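Local coordinates for protein bifunctional endomannanase/endoglucanase (Caldanaerobius polysaccharolyticus, PDB 3W0K) that probably hydrolyses internal glycosidic bonds of mannan and cellulose-type polysaccharides, as a bifunctional endomannanase and endoglucanase of glycoside hydrolase family 5, at residues 80-88 and 107-118; 198-206 and 217-227. One frame throughout, in Å; residues are numbered along the deposited sequence.

Contact 1: residues 80-88 and 107-118; sequences CLNLHRAPG and AQDGFVYQWELF
Leu81 and Leu83 project from strand 78-83 onto the aromatic face of helix 107-118; the contact is almost wholly apolar, and no hydrogen bond crosses it. The one CH-pi interaction sets Leu81 CD2 3.9 Å from the Phe118 ring centroid, 11° off the normal, while Leu83 CD2 meets the same ring at its edge. Among the other apolar contacts, Leu83 and Trp115 slide past each other in opposite directions, Leu83 CG 3.6 Å from Trp115 CZ2. Trp115 CG sits beside its backbone N (chi1 -81°), which lets the end of the indole come close to both leucines; Leu81 O meets the ring edge 3.5 Å from Trp115 CH2, and NE1 bonds to Leu134 O. Past the corner at His84, Ala86 CB comes 3.8 Å from Phe111 CD1, at the ring edge. Pro87 rides on the helix backbone, CG 4.0 Å from Phe111 N and CB 3.8 Å from Ala107 O; Pro87 O is buried without a partner. At Gly88 a beta-carbon would collide with the Ala107 methyl. Strand and helix run nearly antiparallel (160°, axes 11.0 Å apart). Such pairing of a barrel strand with its following helix is the repeating beta-alpha unit of a (beta/alpha)8 TIM barrel, the family 5 fold.

Contact 2: residues 198-206 and 217-227; sequences YQPMALTHY and LPEPYYPDLLW
With CG anti to the backbone N in both Tyr206 (chi1 173°) and Trp227 (chi1 178°), each ring swings out to meet the opposite segment. Pro220 crosses the Tyr206 ring at about a right angle, its CD 3.3 Å from the ring centroid, almost on the normal, a CH-pi contact. Trp227 receives Ala202 CB over its five-membered ring, 3.5 Å from that centroid, while its six-membered ring runs beside Met201 CB. Gln199 OE1 reaches the indole edge 3.2 Å from Trp227 CZ3, its amide nearly coplanar with the ring, and accepts a hydrogen bond from Met201 N. Together these contacts pack the chain around helix 201-204 against loop 217-224 and strand 225-227, which pairs with 230-232 in a hairpin; all lie in the loop after TIM-barrel strand 192-197. Replacing Trp227 by an alanine is likely to open a gap over Ala202 CB and beside Pro200, and to take from Gln199 OE1 the ring edge it rests against. Alongside, Leu225 CD2 packs 3.9 Å from Leu203 CB, and Leu203 crosses Tyr222 at about a right angle; the Tyr222 hydroxyl is hydrogen-bonded to Asp276. Two waters bridge the segments: one donates to Ala202 O and Pro218 O, the other links Leu217 O with Tyr206 OH.

In the fold
From the N terminus, the chain lays down barrel strands 4-7 and 38-44 before reaching the third, 78-83. Contact 1 then closes a loop of 18 residues, bringing helix 105-121 back against the strand it follows. The fourth and fifth strands come next, and after the sixth, 192-197, contact 2 closes a shorter excursion of 10 residues, tying helix 201-204 to the hairpin of 225-227 and 230-232 ahead of helix 234-249. The two loops follow in series, neither nested nor crossed. The centres of the two contacts lie about 34 Å apart, on opposite sides of the chain's centre. The pair illustrates how a TIM barrel is built: contact 1, fully buried, belongs to the beta-alpha scaffold, and contact 2, partly buried, to a loop elaborated upon it.

Contact 1: residues 80-88 and 107-118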
loop_
_atom_site.group_PDB
_atom_site.type_symbol
_atom_site.label_atom_id
_atom_site.label_comp_id
_atom_site.label_asym_id
_atom_site.label_seq_id
_atom_site.Cartn_x
_atom_site.Cartn_y
_atom_site.Cartn_z
ATOM N N CYS A 80 -4.099 7.269 5.222
ATOM C CA CYS A 80 -4.837 6.471 4.257
ATOM C C CYS A 80 -5.144 5.124 4.902
ATOM O O CYS A 80 -4.242 4.311 5.123
ATOM C CB CYS A 80 -4.016 6.274 2.983
ATOM S SG CYS A 80 -4.850 5.253 1.751
ATOM N N LEU A 81 -6.414 4.916 5.241
ATOM C CA LEU A 81 -6.864 3.675 5.872
ATOM C C LEU A 81 -7.139 2.627 4.804
ATOM O O LEU A 81 -7.916 2.864 3.880
ATOM C CB LEU A 81 -8.134 3.931 6.693
ATOM C CG LEU A 81 -8.774 2.721 7.377
ATOM C CD1 LEU A 81 -7.839 2.138 8.426
ATOM C CD2 LEU A 81 -10.098 3.141 8.013
ATOM N N ASN A 82 -6.523 1.458 4.954
ATOM C CA ASN A 82 -6.680 0.375 3.988
ATOM C C ASN A 82 -7.101 -0.947 4.617
ATOM O O ASN A 82 -6.628 -1.302 5.694
ATOM C CB ASN A 82 -5.346 0.159 3.249
ATOM C CG ASN A 82 -5.300 -1.160 2.480
ATOM O OD1 ASN A 82 -4.582 -2.088 2.856
ATOM N ND2 ASN A 82 -6.083 -1.250 1.411
ATOM N N LEU A 83 -8.016 -1.660 3.963
ATOM C CA LEU A 83 -8.384 -2.985 4.449
ATOM C C LEU A 83 -7.411 -3.915 3.725
ATOM O O LEU A 83 -7.501 -4.091 2.506
ATOM C CB LEU A 83 -9.831 -3.358 4.102
ATOM C CG LEU A 83 -10.954 -2.723 4.926
ATOM C CD1 LEU A 83 -12.278 -3.392 4.566
ATOM C CD2 LEU A 83 -10.679 -2.891 6.412
ATOM N N HIS A 84 -6.416 -4.411 4.456
ATOM C CA HIS A 84 -5.416 -5.308 3.883
ATOM C C HIS A 84 -6.007 -6.706 3.787
ATOM O O HIS A 84 -5.842 -7.398 2.775
ATOM C CB HIS A 84 -4.145 -5.314 4.723
ATOM C CG HIS A 84 -2.996 -5.979 4.040
ATOM N ND1 HIS A 84 -2.705 -7.314 4.211
ATOM C CD2 HIS A 84 -2.103 -5.510 3.138
ATOM C CE1 HIS A 84 -1.684 -7.641 3.439
ATOM N NE2 HIS A 84 -1.301 -6.564 2.778
ATOM N N ARG A 85 -6.586 -7.155 4.895
ATOM C CA ARG A 85 -7.309 -8.417 4.921
ATOM C C ARG A 85 -8.724 -7.889 5.103
ATOM O O ARG A 85 -9.024 -7.204 6.090
ATOM C CB ARG A 85 -6.922 -9.332 6.088
ATOM C CG ARG A 85 -7.800 -10.598 6.130
ATOM C CD ARG A 85 -7.323 -11.635 7.138
ATOM N NE ARG A 85 -6.055 -12.244 6.742
ATOM C CZ ARG A 85 -5.928 -13.272 5.908
ATOM N NH1 ARG A 85 -6.996 -13.838 5.355
ATOM N NH2 ARG A 85 -4.715 -13.731 5.617
ATOM N N ALA A 86 -9.533 -8.085 4.072
ATOM C CA ALA A 86 -10.920 -7.641 4.054
ATOM C C ALA A 86 -11.818 -8.867 4.064
ATOM O O ALA A 86 -11.342 -9.983 3.864
ATOM C CB ALA A 86 -11.174 -6.826 2.782
ATOM N N PRO A 87 -13.117 -8.688 4.357
ATOM C CA PRO A 87 -14.018 -9.844 4.362
ATOM C C PRO A 87 -13.919 -10.593 3.034
ATOM O O PRO A 87 -14.228 -10.044 1.969
ATOM C CB PRO A 87 -15.388 -9.195 4.524
ATOM C CG PRO A 87 -15.090 -8.056 5.440
ATOM C CD PRO A 87 -13.803 -7.485 4.871
ATOM N N GLY A 88 -13.426 -11.825 3.099
ATOM C CA GLY A 88 -13.295 -12.638 1.905
ATOM C C GLY A 88 -12.041 -12.464 1.068
ATOM O O GLY A 88 -11.973 -13.010 -0.033
ATOM N N ALA A 107 -19.894 -11.900 1.488
ATOM C CA ALA A 107 -18.617 -11.240 1.761
ATOM C C ALA A 107 -18.653 -9.812 1.238
ATOM O O ALA A 107 -18.122 -8.897 1.872
ATOM C CB ALA A 107 -17.470 -12.014 1.123
ATOM N N GLN A 108 -19.283 -9.629 0.082
ATOM C CA GLN A 108 -19.402 -8.310 -0.518
ATOM C C GLN A 108 -20.252 -7.419 0.372
ATOM O O GLN A 108 -19.925 -6.252 0.568
ATOM C CB GLN A 108 -19.982 -8.417 -1.927
ATOM C CG GLN A 108 -19.004 -9.081 -2.886
ATOM C CD GLN A 108 -19.624 -9.493 -4.201
ATOM O OE1 GLN A 108 -20.823 -9.308 -4.431
ATOM N NE2 GLN A 108 -18.811 -10.086 -5.069
ATOM N N ASP A 109 -21.317 -7.983 0.942
ATOM C CA ASP A 109 -22.178 -7.216 1.840
ATOM C C ASP A 109 -21.400 -6.818 3.094
ATOM O O ASP A 109 -21.540 -5.698 3.587
ATOM C CB ASP A 109 -23.423 -8.022 2.234
ATOM C CG ASP A 109 -24.432 -8.147 1.103
ATOM O OD1 ASP A 109 -24.299 -7.449 0.075
ATOM O OD2 ASP A 109 -25.379 -8.951 1.251
ATOM N N GLY A 110 -20.582 -7.741 3.601
ATOM C CA GLY A 110 -19.781 -7.469 4.784
ATOM C C GLY A 110 -18.737 -6.400 4.510
ATOM O O GLY A 110 -18.494 -5.532 5.343
ATOM N N PHE A 111 -18.138 -6.472 3.324
ATOM C CA PHE A 111 -17.113 -5.532 2.872
ATOM C C PHE A 111 -17.695 -4.124 2.764
ATOM O O PHE A 111 -17.123 -3.166 3.286
ATOM C CB PHE A 111 -16.588 -5.995 1.508
ATOM C CG PHE A 111 -15.557 -5.087 0.894
ATOM C CD1 PHE A 111 -14.267 -5.031 1.408
ATOM C CD2 PHE A 111 -15.860 -4.336 -0.239
ATOM C CE1 PHE A 111 -13.293 -4.245 0.798
ATOM C CE2 PHE A 111 -14.888 -3.545 -0.857
ATOM C CZ PHE A 111 -13.603 -3.501 -0.338
ATOM N N VAL A 112 -18.825 -4.005 2.070
ATOM C CA VAL A 112 -19.489 -2.717 1.902
ATOM C C VAL A 112 -19.899 -2.153 3.266
ATOM O O VAL A 112 -19.725 -0.960 3.524
ATOM C CB VAL A 112 -20.713 -2.839 0.955
ATOM C CG1 VAL A 112 -21.512 -1.532 0.925
ATOM C CG2 VAL A 112 -20.240 -3.192 -0.447
ATOM N N TYR A 113 -20.396 -3.019 4.146
ATOM C CA TYR A 113 -20.813 -2.609 5.485
ATOM C C TYR A 113 -19.639 -2.032 6.278
ATOM O O TYR A 113 -19.796 -1.022 6.966
ATOM C CB TYR A 113 -21.440 -3.792 6.232
ATOM C CG TYR A 113 -21.690 -3.549 7.705
ATOM C CD1 TYR A 113 -22.706 -2.695 8.132
ATOM C CD2 TYR A 113 -20.907 -4.178 8.672
ATOM C CE1 TYR A 113 -22.933 -2.472 9.489
ATOM C CE2 TYR A 113 -21.127 -3.963 10.027
ATOM C CZ TYR A 113 -22.137 -3.111 10.429
ATOM O OH TYR A 113 -22.339 -2.890 11.772
ATOM N N GLN A 114 -18.468 -2.663 6.166
ATOM C CA GLN A 114 -17.260 -2.202 6.861
ATOM C C GLN A 114 -16.948 -0.776 6.434
ATOM O O GLN A 114 -16.696 0.095 7.269
ATOM C CB GLN A 114 -16.044 -3.058 6.490
ATOM C CG GLN A 114 -16.194 -4.549 6.676
ATOM C CD GLN A 114 -16.192 -4.967 8.122
ATOM O OE1 GLN A 114 -17.216 -5.375 8.662
ATOM N NE2 GLN A 114 -15.030 -4.888 8.754
ATOM N N TRP A 115 -16.939 -0.554 5.123
ATOM C CA TRP A 115 -16.642 0.761 4.582
ATOM C C TRP A 115 -17.692 1.804 4.929
ATOM O O TRP A 115 -17.363 2.971 5.123
ATOM C CB TRP A 115 -16.369 0.682 3.079
ATOM C CG TRP A 115 -14.957 0.249 2.813
ATOM C CD1 TRP A 115 -14.545 -0.839 2.095
ATOM C CD2 TRP A 115 -13.764 0.878 3.308
ATOM N NE1 TRP A 115 -13.171 -0.929 2.117
ATOM C CE2 TRP A 115 -12.668 0.112 2.855
ATOM C CE3 TRP A 115 -13.517 2.011 4.099
ATOM C CZ2 TRP A 115 -11.340 0.443 3.162
ATOM C CZ3 TRP A 115 -12.199 2.339 4.407
ATOM C CH2 TRP A 115 -11.127 1.556 3.937
ATOM N N GLU A 116 -18.947 1.379 5.048
ATOM C CA GLU A 116 -20.005 2.307 5.428
ATOM C C GLU A 116 -19.790 2.720 6.882
ATOM O O GLU A 116 -20.034 3.870 7.248
ATOM C CB GLU A 116 -21.381 1.670 5.249
ATOM C CG GLU A 116 -21.793 1.514 3.794
ATOM C CD GLU A 116 -23.151 0.855 3.635
ATOM O OE1 GLU A 116 -23.440 -0.113 4.368
ATOM O OE2 GLU A 116 -23.928 1.306 2.770
ATOM N N LEU A 117 -19.319 1.779 7.702
ATOM C CA LEU A 117 -19.036 2.052 9.112
ATOM C C LEU A 117 -17.994 3.158 9.226
ATOM O O LEU A 117 -18.188 4.127 9.959
ATOM C CB LEU A 117 -18.509 0.803 9.818
ATOM C CG LEU A 117 -19.482 -0.321 10.161
ATOM C CD1 LEU A 117 -18.697 -1.485 10.738
ATOM C CD2 LEU A 117 -20.527 0.175 11.153
ATOM N N PHE A 118 -16.898 3.019 8.485
ATOM C CA PHE A 118 -15.837 4.018 8.511
ATOM C C PHE A 118 -16.288 5.338 7.895
ATOM O O PHE A 118 -15.933 6.408 8.388
ATOM C CB PHE A 118 -14.573 3.487 7.825
ATOM C CG PHE A 118 -13.917 2.359 8.569
ATOM C CD1 PHE A 118 -13.721 2.436 9.946
ATOM C CD2 PHE A 118 -13.508 1.210 7.899
ATOM C CE1 PHE A 118 -13.128 1.385 10.643
ATOM C CE2 PHE A 118 -12.915 0.155 8.585
ATOM C CZ PHE A 118 -12.724 0.241 9.960
#

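Contact 2: residues 198-206 and 217-227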
loop_
_atom_site.group_PDB
_atom_site.type_symbol
_atom_site.label_atom_id
_atom_site.label_comp_id
_atom_site.label_asym_id
_atom_site.label_seq_id
_atom_site.Cartn_x
_atom_site.Cartn_y
_atom_site.Cartn_z
ATOM N N TYR A 198 7.479 -2.588 -6.856
ATOM C CA TYR A 198 8.161 -3.806 -6.436
ATOM C C TYR A 198 8.786 -4.558 -7.604
ATOM O O TYR A 198 9.353 -5.628 -7.413
ATOM C CB TYR A 198 7.189 -4.743 -5.716
ATOM C CG TYR A 198 6.716 -4.269 -4.360
ATOM C CD1 TYR A 198 7.626 -3.865 -3.381
ATOM C CD2 TYR A 198 5.362 -4.291 -4.030
ATOM C CE1 TYR A 198 7.197 -3.505 -2.104
ATOM C CE2 TYR A 198 4.923 -3.934 -2.757
ATOM C CZ TYR A 198 5.846 -3.546 -1.801
ATOM O OH TYR A 198 5.426 -3.229 -0.528
ATOM N N GLN A 199 8.653 -4.021 -8.812
ATOM C CA GLN A 199 9.216 -4.672 -9.987
ATOM C C GLN A 199 10.624 -4.176 -10.290
ATOM O O GLN A 199 10.892 -2.979 -10.229
ATOM C CB GLN A 199 8.318 -4.460 -11.207
ATOM C CG GLN A 199 6.926 -5.075 -11.075
ATOM C CD GLN A 199 6.941 -6.581 -10.818
ATOM O OE1 GLN A 199 7.955 -7.257 -11.009
ATOM N NE2 GLN A 199 5.805 -7.109 -10.385
ATOM N N PRO A 200 11.540 -5.098 -10.632
ATOM C CA PRO A 200 11.311 -6.543 -10.739
ATOM C C PRO A 200 11.287 -7.258 -9.390
ATOM O O PRO A 200 12.142 -7.022 -8.536
ATOM C CB PRO A 200 12.492 -7.006 -11.591
ATOM C CG PRO A 200 13.588 -6.085 -11.150
ATOM C CD PRO A 200 12.893 -4.745 -11.107
ATOM N N MET A 201 10.309 -8.145 -9.210
ATOM C CA MET A 201 10.177 -8.902 -7.966
ATOM C C MET A 201 11.425 -9.726 -7.657
ATOM O O MET A 201 11.732 -9.982 -6.495
ATOM C CB MET A 201 8.953 -9.818 -8.026
ATOM C CG MET A 201 7.614 -9.100 -7.993
ATOM S SD MET A 201 7.239 -8.392 -6.375
ATOM C CE MET A 201 6.565 -9.818 -5.532
ATOM N N ALA A 202 12.140 -10.134 -8.705
ATOM C CA ALA A 202 13.362 -10.920 -8.557
ATOM C C ALA A 202 14.416 -10.163 -7.755
ATOM O O ALA A 202 15.316 -10.766 -7.170
ATOM C CB ALA A 202 13.916 -11.288 -9.923
ATOM N N LEU A 203 14.296 -8.840 -7.737
ATOM C CA LEU A 203 15.227 -7.992 -7.006
ATOM C C LEU A 203 14.649 -7.567 -5.657
ATOM O O LEU A 203 15.252 -7.809 -4.613
ATOM C CB LEU A 203 15.584 -6.759 -7.849
ATOM C CG LEU A 203 16.629 -5.756 -7.341
ATOM C CD1 LEU A 203 17.226 -5.022 -8.524
ATOM C CD2 LEU A 203 16.018 -4.766 -6.357
ATOM N N THR A 204 13.453 -6.985 -5.681
ATOM C CA THR A 204 12.807 -6.487 -4.467
ATOM C C THR A 204 12.370 -7.539 -3.459
ATOM O O THR A 204 12.364 -7.280 -2.260
ATOM C CB THR A 204 11.587 -5.619 -4.795
ATOM O OG1 THR A 204 10.554 -6.443 -5.348
ATOM C CG2 THR A 204 11.959 -4.528 -5.793
ATOM N N HIS A 205 11.965 -8.708 -3.945
ATOM C CA HIS A 205 11.517 -9.778 -3.061
ATOM C C HIS A 205 12.430 -10.999 -3.080
ATOM O O HIS A 205 11.990 -12.122 -2.825
ATOM C CB HIS A 205 10.071 -10.170 -3.383
ATOM C CG HIS A 205 9.051 -9.205 -2.861
ATOM N ND1 HIS A 205 8.969 -7.898 -3.292
ATOM C CD2 HIS A 205 8.065 -9.361 -1.945
ATOM C CE1 HIS A 205 7.975 -7.291 -2.665
ATOM N NE2 HIS A 205 7.410 -8.157 -1.843
ATOM N N TYR A 206 13.706 -10.769 -3.373
ATOM C CA TYR A 206 14.698 -11.837 -3.400
ATOM C C TYR A 206 14.765 -12.487 -2.019
ATOM O O TYR A 206 14.950 -11.807 -1.006
ATOM C CB TYR A 206 16.067 -11.273 -3.790
ATOM C CG TYR A 206 17.211 -12.260 -3.688
ATOM C CD1 TYR A 206 17.260 -13.395 -4.498
ATOM C CD2 TYR A 206 18.262 -12.040 -2.799
ATOM C CE1 TYR A 206 18.333 -14.287 -4.426
ATOM C CE2 TYR A 206 19.339 -12.921 -2.719
ATOM C CZ TYR A 206 19.366 -14.041 -3.535
ATOM O OH TYR A 206 20.435 -14.906 -3.462
ATOM N N LEU A 217 15.899 -18.245 -7.813
ATOM C CA LEU A 217 16.404 -16.991 -8.367
ATOM C C LEU A 217 17.877 -16.766 -8.050
ATOM O O LEU A 217 18.349 -17.109 -6.965
ATOM C CB LEU A 217 15.589 -15.803 -7.850
ATOM C CG LEU A 217 14.152 -15.660 -8.348
ATOM C CD1 LEU A 217 13.526 -14.443 -7.697
ATOM C CD2 LEU A 217 14.120 -15.527 -9.864
ATOM N N PRO A 218 18.631 -16.209 -9.014
ATOM C CA PRO A 218 20.059 -15.934 -8.829
ATOM C C PRO A 218 20.231 -14.666 -7.998
ATOM O O PRO A 218 19.278 -13.903 -7.829
ATOM C CB PRO A 218 20.542 -15.719 -10.260
ATOM C CG PRO A 218 19.367 -15.054 -10.903
ATOM C CD PRO A 218 18.207 -15.884 -10.389
ATOM N N GLU A 219 21.432 -14.450 -7.465
ATOM C CA GLU A 219 21.703 -13.257 -6.668
ATOM C C GLU A 219 21.430 -12.043 -7.556
ATOM O O GLU A 219 21.993 -11.922 -8.646
ATOM C CB GLU A 219 23.154 -13.252 -6.179
ATOM C CG GLU A 219 23.461 -12.152 -5.169
ATOM C CD GLU A 219 24.863 -12.246 -4.594
ATOM O OE1 GLU A 219 25.315 -13.371 -4.283
ATOM O OE2 GLU A 219 25.513 -11.189 -4.440
ATOM N N PRO A 220 20.533 -11.145 -7.115
ATOM C CA PRO A 220 20.181 -9.949 -7.879
ATOM C C PRO A 220 21.342 -9.034 -8.236
ATOM O O PRO A 220 22.239 -8.786 -7.428
ATOM C CB PRO A 220 19.194 -9.229 -6.957
ATOM C CG PRO A 220 18.589 -10.327 -6.178
ATOM C CD PRO A 220 19.782 -11.183 -5.852
ATOM N N TYR A 221 21.306 -8.555 -9.472
ATOM C CA TYR A 221 22.282 -7.618 -10.005
ATOM C C TYR A 221 21.423 -6.615 -10.771
ATOM O O TYR A 221 20.315 -6.946 -11.200
ATOM C CB TYR A 221 23.294 -8.317 -10.922
ATOM C CG TYR A 221 22.674 -9.140 -12.025
ATOM C CD1 TYR A 221 22.447 -8.592 -13.285
ATOM C CD2 TYR A 221 22.296 -10.464 -11.802
ATOM C CE1 TYR A 221 21.855 -9.339 -14.298
ATOM C CE2 TYR A 221 21.703 -11.221 -12.808
ATOM C CZ TYR A 221 21.485 -10.650 -14.051
ATOM O OH TYR A 221 20.878 -11.383 -15.042
ATOM N N TYR A 222 21.910 -5.391 -10.919
ATOM C CA TYR A 222 21.141 -4.358 -11.600
ATOM C C TYR A 222 22.087 -3.252 -12.066
ATOM O O TYR A 222 23.056 -2.935 -11.375
ATOM C CB TYR A 222 20.091 -3.803 -10.619
ATOM C CG TYR A 222 19.010 -2.974 -11.262
ATOM C CD1 TYR A 222 17.934 -3.578 -11.914
ATOM C CD2 TYR A 222 19.081 -1.582 -11.256
ATOM C CE1 TYR A 222 16.961 -2.816 -12.551
ATOM C CE2 TYR A 222 18.118 -0.814 -11.887
ATOM C CZ TYR A 222 17.062 -1.436 -12.537
ATOM O OH TYR A 222 16.126 -0.671 -13.187
ATOM N N PRO A 223 21.808 -2.627 -13.225
ATOM C CA PRO A 223 20.688 -2.846 -14.150
ATOM C C PRO A 223 20.805 -4.077 -15.047
ATOM O O PRO A 223 21.759 -4.850 -14.951
ATOM C CB PRO A 223 20.694 -1.569 -14.981
ATOM C CG PRO A 223 22.159 -1.296 -15.112
ATOM C CD PRO A 223 22.648 -1.510 -13.697
ATOM N N ASP A 224 19.805 -4.238 -15.911
ATOM C CA ASP A 224 19.724 -5.336 -16.872
ATOM C C ASP A 224 19.574 -6.719 -16.244
ATOM O O ASP A 224 20.184 -7.690 -16.695
ATOM C CB ASP A 224 20.923 -5.301 -17.828
ATOM C CG ASP A 224 21.005 -4.007 -18.631
ATOM O OD1 ASP A 224 20.034 -3.219 -18.637
ATOM O OD2 ASP A 224 22.055 -3.778 -19.265
ATOM N N LEU A 225 18.728 -6.807 -15.221
ATOM C CA LEU A 225 18.479 -8.070 -14.534
ATOM C C LEU A 225 17.590 -8.954 -15.401
ATOM O O LEU A 225 16.503 -8.543 -15.804
ATOM C CB LEU A 225 17.801 -7.823 -13.182
ATOM C CG LEU A 225 17.342 -9.045 -12.379
ATOM C CD1 LEU A 225 18.526 -9.932 -12.037
ATOM C CD2 LEU A 225 16.642 -8.596 -11.106
ATOM N N LEU A 226 18.076 -10.153 -15.708
ATOM C CA LEU A 226 17.315 -11.094 -16.517
ATOM C C LEU A 226 16.364 -11.853 -15.596
ATOM O O LEU A 226 16.797 -12.510 -14.649
ATOM C CB LEU A 226 18.260 -12.059 -17.247
ATOM C CG LEU A 226 17.719 -12.966 -18.364
ATOM C CD1 LEU A 226 17.004 -14.175 -17.793
ATOM C CD2 LEU A 226 16.812 -12.179 -19.302
ATOM N N TRP A 227 15.071 -11.739 -15.875
ATOM C CA TRP A 227 14.041 -12.398 -15.081
ATOM C C TRP A 227 12.847 -12.720 -15.972
ATOM O O TRP A 227 12.302 -11.835 -16.635
ATOM C CB TRP A 227 13.614 -11.486 -13.924
ATOM C CG TRP A 227 12.515 -12.036 -13.063
ATOM C CD1 TRP A 227 12.455 -13.278 -12.494
ATOM C CD2 TRP A 227 11.321 -11.353 -12.662
ATOM N NE1 TRP A 227 11.297 -13.409 -11.763
ATOM C CE2 TRP A 227 10.583 -12.243 -11.850
ATOM C CE3 TRP A 227 10.802 -10.075 -12.911
ATOM C CZ2 TRP A 227 9.351 -11.895 -11.285
ATOM C CZ3 TRP A 227 9.577 -9.730 -12.350
ATOM C CH2 TRP A 227 8.866 -10.637 -11.546
HETATM O O HOH W 1 17.258 -12.416 -9.060
HETATM O O HOH W 2 20.575 -17.339 -5.155
#